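Local coordinates for protein coclaurine N-methyltransferase (Coptis japonica, PDB 6GKV) that probably transfers a methyl group from S-adenosyl-L-methionine to the ring nitrogen of coclaurine and related tetrahydroisoquinolines in alkaloid biosynthesis, at residues K91-D105 with H283-L295. Numbering follows the deposited sequence.
With SAH (S-adenosyl-L-homocysteine), chain C; F2W (6,7-dimethoxy-2-methyl-1,2,3,4-tetrahydroisoquinolin-2-ium), chain D.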
loop_
_atom_site.group_PDB
_atom_site.type_symbol
_atom_site.label_atom_id
_atom_site.label_comp_id
_atom_site.label_asym_id
_atom_site.label_seq_id
_atom_site.Cartn_x
_atom_site.Cartn_y
_atom_site.Cartn_z
ATOM N N LYS A 91 15.051 -4.407 25.495
ATOM C CA LYS A 91 14.473 -4.226 24.180
ATOM C C LYS A 91 14.356 -2.739 23.909
ATOM O O LYS A 91 13.608 -2.041 24.590
ATOM C CB LYS A 91 13.115 -4.914 24.095
ATOM C CG LYS A 91 12.514 -4.955 22.686
ATOM C CD LYS A 91 11.220 -5.767 22.678
ATOM C CE LYS A 91 10.937 -6.309 21.292
ATOM N NZ LYS A 91 10.651 -5.216 20.334
ATOM N N GLY A 92 15.102 -2.257 22.919
ATOM C CA GLY A 92 15.149 -0.834 22.615
ATOM C C GLY A 92 14.271 -0.517 21.424
ATOM O O GLY A 92 14.625 0.299 20.565
ATOM N N SER A 93 13.116 -1.179 21.391
ATOM C CA SER A 93 12.152 -1.072 20.308
ATOM C C SER A 93 10.740 -1.413 20.842
ATOM O O SER A 93 10.584 -1.839 21.993
ATOM C CB SER A 93 12.543 -2.016 19.165
ATOM O OG SER A 93 12.802 -3.331 19.661
ATOM N N CYS A 94 9.720 -1.250 20.004
ATOM C CA CYS A 94 8.329 -1.331 20.463
ATOM C C CYS A 94 7.963 -2.601 21.252
ATOM O O CYS A 94 8.268 -3.713 20.841
ATOM C CB CYS A 94 7.396 -1.200 19.261
ATOM S SG CYS A 94 5.688 -0.994 19.721
ATOM N N CYS A 95 7.327 -2.428 22.402
ATOM C CA CYS A 95 6.829 -3.571 23.157
ATOM C C CYS A 95 5.309 -3.693 23.000
ATOM O O CYS A 95 4.657 -2.800 22.462
ATOM C CB CYS A 95 7.201 -3.457 24.619
ATOM S SG CYS A 95 8.961 -3.362 24.823
ATOM N N TYR A 96 4.757 -4.812 23.449
ATOM C CA TYR A 96 3.361 -5.103 23.189
ATOM C C TYR A 96 2.550 -5.185 24.474
ATOM O O TYR A 96 2.734 -6.092 25.288
ATOM C CB TYR A 96 3.238 -6.401 22.395
ATOM C CG TYR A 96 1.897 -6.563 21.745
ATOM C CD1 TYR A 96 0.877 -7.265 22.380
ATOM C CD2 TYR A 96 1.639 -6.004 20.506
ATOM C CE1 TYR A 96 -0.357 -7.410 21.797
ATOM C CE2 TYR A 96 0.403 -6.148 19.906
ATOM C CZ TYR A 96 -0.593 -6.848 20.553
ATOM O OH TYR A 96 -1.822 -6.991 19.949
ATOM N N PHE A 97 1.656 -4.220 24.647
ATOM C CA PHE A 97 0.789 -4.168 25.812
ATOM C C PHE A 97 -0.634 -4.583 25.404
ATOM O O PHE A 97 -1.351 -3.803 24.768
ATOM C CB PHE A 97 0.794 -2.756 26.427
ATOM C CG PHE A 97 2.162 -2.269 26.865
ATOM C CD1 PHE A 97 3.075 -1.778 25.938
ATOM C CD2 PHE A 97 2.518 -2.270 28.203
ATOM C CE1 PHE A 97 4.318 -1.323 26.323
ATOM C CE2 PHE A 97 3.767 -1.811 28.606
ATOM C CZ PHE A 97 4.673 -1.339 27.663
ATOM N N LYS A 98 -1.029 -5.812 25.754
ATOM C CA LYS A 98 -2.386 -6.282 25.472
ATOM C C LYS A 98 -3.389 -5.729 26.489
ATOM O O LYS A 98 -4.475 -5.288 26.112
ATOM C CB LYS A 98 -2.451 -7.820 25.428
ATOM C CG LYS A 98 -2.711 -8.340 24.007
ATOM C CD LYS A 98 -2.917 -9.858 23.874
ATOM C CE LYS A 98 -2.885 -10.270 22.390
ATOM N NZ LYS A 98 -1.873 -11.322 22.077
ATOM N N GLU A 99 -3.028 -5.724 27.767
ATOM C CA GLU A 99 -3.935 -5.216 28.799
ATOM C C GLU A 99 -3.373 -4.052 29.606
ATOM O O GLU A 99 -2.167 -3.934 29.799
ATOM C CB GLU A 99 -4.316 -6.341 29.753
ATOM C CG GLU A 99 -5.099 -7.447 29.114
ATOM C CD GLU A 99 -5.175 -8.652 30.006
ATOM O OE1 GLU A 99 -4.755 -9.743 29.567
ATOM O OE2 GLU A 99 -5.631 -8.499 31.157
ATOM N N ASP A 100 -4.276 -3.223 30.116
ATOM C CA ASP A 100 -3.919 -2.040 30.900
ATOM C C ASP A 100 -2.924 -2.282 32.044
ATOM O O ASP A 100 -2.156 -1.379 32.385
ATOM C CB ASP A 100 -5.188 -1.398 31.458
ATOM C CG ASP A 100 -6.071 -0.826 30.368
ATOM O OD1 ASP A 100 -6.774 -1.606 29.682
ATOM O OD2 ASP A 100 -6.055 0.406 30.187
ATOM N N SER A 101 -2.914 -3.484 32.619
ATOM C CA SER A 101 -1.942 -3.801 33.673
ATOM C C SER A 101 -0.745 -4.615 33.166
ATOM O O SER A 101 -0.075 -5.308 33.937
ATOM C CB SER A 101 -2.612 -4.560 34.810
ATOM O OG SER A 101 -2.789 -5.918 34.457
ATOM N N THR A 102 -0.477 -4.546 31.870
ATOM C CA THR A 102 0.718 -5.180 31.343
ATOM C C THR A 102 1.936 -4.419 31.832
ATOM O O THR A 102 2.000 -3.193 31.696
ATOM C CB THR A 102 0.718 -5.219 29.808
ATOM O OG1 THR A 102 -0.441 -5.920 29.356
ATOM C CG2 THR A 102 1.956 -5.932 29.291
ATOM N N THR A 103 2.890 -5.140 32.420
ATOM C CA THR A 103 4.161 -4.544 32.827
ATOM C C THR A 103 5.094 -4.366 31.619
ATOM O O THR A 103 4.817 -4.873 30.533
ATOM C CB THR A 103 4.864 -5.397 33.895
ATOM O OG1 THR A 103 5.312 -6.630 33.318
ATOM C CG2 THR A 103 3.912 -5.700 35.052
ATOM N N LEU A 104 6.182 -3.628 31.798
ATOM C CA LEU A 104 7.126 -3.438 30.703
ATOM C C LEU A 104 7.781 -4.766 30.360
ATOM O O LEU A 104 7.971 -5.095 29.182
ATOM C CB LEU A 104 8.195 -2.395 31.062
ATOM C CG LEU A 104 9.351 -2.234 30.060
ATOM C CD1 LEU A 104 8.867 -1.733 28.709
ATOM C CD2 LEU A 104 10.455 -1.321 30.612
ATOM N N ASP A 105 8.125 -5.527 31.396
ATOM C CA ASP A 105 8.796 -6.803 31.210
ATOM C C ASP A 105 7.919 -7.733 30.403
ATOM O O ASP A 105 8.350 -8.276 29.392
ATOM C CB ASP A 105 9.143 -7.447 32.549
ATOM C CG ASP A 105 10.487 -6.999 33.087
ATOM O OD1 ASP A 105 10.915 -5.858 32.800
ATOM O OD2 ASP A 105 11.117 -7.810 33.798
ATOM N N HIS A 283 1.041 0.991 21.708
ATOM C CA HIS A 283 2.067 0.097 22.225
ATOM C C HIS A 283 3.417 0.784 22.338
ATOM O O HIS A 283 4.100 0.685 23.370
ATOM C CB HIS A 283 2.187 -1.132 21.335
ATOM C CG HIS A 283 0.920 -1.912 21.217
ATOM N ND1 HIS A 283 0.529 -2.840 22.159
ATOM C CD2 HIS A 283 -0.033 -1.925 20.257
ATOM C CE1 HIS A 283 -0.613 -3.386 21.789
ATOM N NE2 HIS A 283 -0.972 -2.854 20.634
ATOM N N PHE A 284 3.825 1.498 21.301
ATOM C CA PHE A 284 5.109 2.173 21.433
ATOM C C PHE A 284 4.956 3.396 22.329
ATOM O O PHE A 284 5.906 3.809 23.006
ATOM C CB PHE A 284 5.716 2.550 20.079
ATOM C CG PHE A 284 7.213 2.693 20.132
ATOM C CD1 PHE A 284 7.898 2.169 21.204
ATOM C CD2 PHE A 284 7.939 3.265 19.109
ATOM C CE1 PHE A 284 9.258 2.270 21.306
ATOM C CE2 PHE A 284 9.330 3.335 19.206
ATOM C CZ PHE A 284 9.983 2.852 20.320
ATOM N N SER A 285 3.757 3.952 22.375
ATOM C CA SER A 285 3.536 5.069 23.270
ATOM C C SER A 285 3.734 4.592 24.693
ATOM O O SER A 285 4.434 5.231 25.474
ATOM C CB SER A 285 2.149 5.667 23.083
ATOM O OG SER A 285 2.034 6.858 23.846
ATOM N N ARG A 286 3.146 3.448 25.021
ATOM C CA ARG A 286 3.191 2.970 26.395
ATOM C C ARG A 286 4.594 2.513 26.750
ATOM O O ARG A 286 5.046 2.677 27.889
ATOM C CB ARG A 286 2.187 1.848 26.609
ATOM C CG ARG A 286 0.743 2.343 26.800
ATOM C CD ARG A 286 -0.058 1.384 27.680
ATOM N NE ARG A 286 0.646 1.083 28.925
ATOM C CZ ARG A 286 0.371 0.048 29.714
ATOM N NH1 ARG A 286 -0.598 -0.798 29.383
ATOM N NH2 ARG A 286 1.075 -0.149 30.827
ATOM N N THR A 287 5.281 1.952 25.763
ATOM C CA THR A 287 6.668 1.526 25.915
ATOM C C THR A 287 7.572 2.683 26.370
ATOM O O THR A 287 8.274 2.571 27.361
ATOM C CB THR A 287 7.211 0.937 24.585
ATOM O OG1 THR A 287 6.489 -0.254 24.266
ATOM C CG2 THR A 287 8.635 0.565 24.724
ATOM N N ASN A 288 7.537 3.783 25.626
ATOM C CA ASN A 288 8.313 4.960 25.928
ATOM C C ASN A 288 7.933 5.546 27.276
ATOM O O ASN A 288 8.767 6.182 27.954
ATOM C CB ASN A 288 8.132 6.027 24.852
ATOM C CG ASN A 288 8.976 5.767 23.606
ATOM O OD1 ASN A 288 10.167 6.074 23.590
ATOM N ND2 ASN A 288 8.348 5.263 22.543
ATOM N N GLU A 289 6.668 5.353 27.647
ATOM C CA GLU A 289 6.133 5.851 28.922
ATOM C C GLU A 289 6.674 5.039 30.091
ATOM O O GLU A 289 6.876 5.556 31.181
ATOM C CB GLU A 289 4.592 5.801 28.914
ATOM C CG GLU A 289 3.914 6.210 30.214
ATOM C CD GLU A 289 2.375 6.094 30.159
ATOM O OE1 GLU A 289 1.854 5.376 29.276
ATOM O OE2 GLU A 289 1.690 6.715 31.013
ATOM N N GLU A 290 6.895 3.752 29.867
ATOM C CA GLU A 290 7.369 2.903 30.947
ATOM C C GLU A 290 8.856 3.155 31.165
ATOM O O GLU A 290 9.352 3.067 32.288
ATOM C CB GLU A 290 7.074 1.424 30.649
ATOM C CG GLU A 290 5.569 1.072 30.685
ATOM C CD GLU A 290 4.955 1.179 32.081
ATOM O OE1 GLU A 290 5.556 0.648 33.040
ATOM O OE2 GLU A 290 3.861 1.785 32.223
ATOM N N TRP A 291 9.543 3.477 30.073
ATOM C CA TRP A 291 10.941 3.850 30.096
ATOM C C TRP A 291 11.135 5.140 30.901
ATOM O O TRP A 291 12.034 5.242 31.749
ATOM C CB TRP A 291 11.457 4.043 28.667
ATOM C CG TRP A 291 11.672 2.780 27.887
ATOM C CD1 TRP A 291 11.771 1.514 28.384
ATOM C CD2 TRP A 291 11.817 2.666 26.462
ATOM N NE1 TRP A 291 11.973 0.617 27.357
ATOM C CE2 TRP A 291 12.003 1.300 26.166
ATOM C CE3 TRP A 291 11.804 3.590 25.404
ATOM C CZ2 TRP A 291 12.184 0.831 24.863
ATOM C CZ3 TRP A 291 11.984 3.120 24.100
ATOM C CH2 TRP A 291 12.178 1.756 23.848
ATOM N N LEU A 292 10.286 6.124 30.615
ATOM C CA LEU A 292 10.344 7.414 31.291
ATOM C C LEU A 292 10.109 7.278 32.801
ATOM O O LEU A 292 10.842 7.864 33.590
ATOM C CB LEU A 292 9.327 8.363 30.676
ATOM C CG LEU A 292 9.133 9.712 31.358
ATOM C CD1 LEU A 292 10.420 10.529 31.295
ATOM C CD2 LEU A 292 7.949 10.476 30.740
ATOM N N LYS A 293 9.103 6.497 33.201
ATOM C CA LYS A 293 8.877 6.212 34.629
ATOM C C LYS A 293 10.131 5.643 35.272
ATOM O O LYS A 293 10.428 5.929 36.424
ATOM C CB LYS A 293 7.734 5.215 34.841
ATOM C CG LYS A 293 6.312 5.768 34.748
ATOM C CD LYS A 293 5.295 4.609 34.812
ATOM C CE LYS A 293 3.906 5.034 34.367
ATOM N NZ LYS A 293 2.988 3.865 34.116
ATOM N N ARG A 294 10.852 4.817 34.522
ATOM C CA ARG A 294 12.027 4.156 35.064
ATOM C C ARG A 294 13.193 5.106 35.237
ATOM O O ARG A 294 13.984 4.940 36.150
ATOM C CB ARG A 294 12.430 2.978 34.185
ATOM C CG ARG A 294 11.519 1.800 34.390
ATOM C CD ARG A 294 11.753 0.678 33.396
ATOM N NE ARG A 294 10.924 -0.458 33.767
ATOM C CZ ARG A 294 11.395 -1.588 34.273
ATOM N NH1 ARG A 294 12.702 -1.757 34.437
ATOM N NH2 ARG A 294 10.552 -2.557 34.595
ATOM N N LEU A 295 13.305 6.094 34.356
ATOM C CA LEU A 295 14.294 7.147 34.538
ATOM C C LEU A 295 14.074 7.854 35.875
ATOM O O LEU A 295 14.816 7.634 36.828
ATOM C CB LEU A 295 14.235 8.153 33.388
ATOM C CG LEU A 295 14.728 7.647 32.039
ATOM C CD1 LEU A 295 14.759 8.768 31.007
ATOM C CD2 LEU A 295 16.097 7.030 32.216
HETATM N N SAH C . 16.817 -4.309 16.989
HETATM C CA SAH C . 17.139 -3.874 18.341
HETATM C CB SAH C . 17.523 -2.401 18.361
HETATM C CG SAH C . 16.808 -1.511 17.349
HETATM S SD SAH C . 17.525 0.156 17.324
HETATM C C SAH C . 15.982 -4.105 19.299
HETATM O O SAH C . 14.866 -4.319 18.823
HETATM O OXT SAH C . 16.136 -4.077 20.532
HETATM C "C5'" SAH C . 18.404 -0.116 15.759
HETATM C "C4'" SAH C . 19.539 -1.144 15.836
HETATM O "O4'" SAH C . 20.194 -1.252 14.581
HETATM C "C3'" SAH C . 20.609 -0.767 16.852
HETATM O "O3'" SAH C . 21.080 -1.938 17.467
HETATM C "C2'" SAH C . 21.748 -0.203 16.039
HETATM O "O2'" SAH C . 22.960 -0.508 16.685
HETATM C "C1'" SAH C . 21.577 -0.944 14.714
HETATM N N9 SAH C . 22.075 -0.183 13.546
HETATM C C8 SAH C . 21.768 1.107 13.168
HETATM N N7 SAH C . 22.455 1.396 12.032
HETATM C C5 SAH C . 23.197 0.309 11.680
HETATM C C6 SAH C . 24.082 0.054 10.626
HETATM N N6 SAH C . 24.341 0.981 9.701
HETATM N N1 SAH C . 24.700 -1.181 10.547
HETATM C C2 SAH C . 24.448 -2.148 11.505
HETATM N N3 SAH C . 23.574 -1.891 12.541
HETATM C C4 SAH C . 22.964 -0.683 12.626
HETATM C CAM F2W D . 11.136 7.572 20.649
HETATM O OAK F2W D . 10.817 7.808 19.258
HETATM C CAB F2W D . 11.402 6.851 18.467
HETATM C CAA F2W D . 12.151 5.785 18.978
HETATM C CAF F2W D . 12.711 4.880 18.080
HETATM C CAJ F2W D . 13.434 3.775 18.492
HETATM C CAI F2W D . 14.437 3.143 17.473
HETATM N NAH F2W D . 13.602 2.784 16.315
HETATM C CAO F2W D . 14.619 2.456 15.297
HETATM C CAG F2W D . 13.134 4.119 15.933
HETATM C CAE F2W D . 12.463 4.985 16.738
HETATM C CAD F2W D . 11.745 6.064 16.227
HETATM C CAC F2W D . 11.182 6.973 17.105
HETATM O OAL F2W D . 10.451 8.067 16.723
HETATM C CAN F2W D . 10.175 8.265 15.323
HETATM O O HOH W 1 12.241 -1.919 27.077
#
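Tyr96 and His283 form an offset stack, with ring centroids 4.2 Å apart and planes at 14°; Tyr96 CE2 lies over one face of the imidazole. At the imidazole edge, near its plane, Phe97 N donates to His283 ND1 (3.1 Å), which, with the stack, helps fix the rotation of the ring. Arg286 CB lies over one face of the Phe97 ring, 3.9 Å from the centroid in a CH-pi contact, and a bend at chi3 (51°) turns the guanidinium back so that Phe97 CD2 stands over the centre of its face, the planes 36° apart, while NH2 gives a weak bond to Thr102 O. Thr287 OG1 meets the phenyl edge at CE1; this hydroxyl donates to His283 O and accepts from Cys95 N (3.0 Å), so a helix side chain holds the loop backbone. An alanine in place of Phe97 would uncover the aliphatic part of Arg286 and is likely to leave its guanidinium freer to swing away from Thr102 O.

Towards the ligands, Cys94 CB sits over the Phe284 ring, 4.2 Å from its centroid, and that ring in turn touches the bound N-methylheliamine. A water joins Trp291 NE1 to Lys91 O, next to Gly92, whose N binds the carboxylate of S-adenosyl-L-homocysteine (3.2 Å to OXT). Leu104 CD2 packs against Trp291 CD1 and over the Arg294 guanidinium.

The contact thus joins the two pockets of this Rossmann-like methyltransferase, the loop lining that of S-adenosyl-L-homocysteine through Gly92 and Ser93, helix 281-297 that of N-methylheliamine through Phe284 and Asn288; helix 104-118 receives Cys95 and Phe97 on Ala107, and Leu279 of strand 272-279 touches Cys94 and Tyr96.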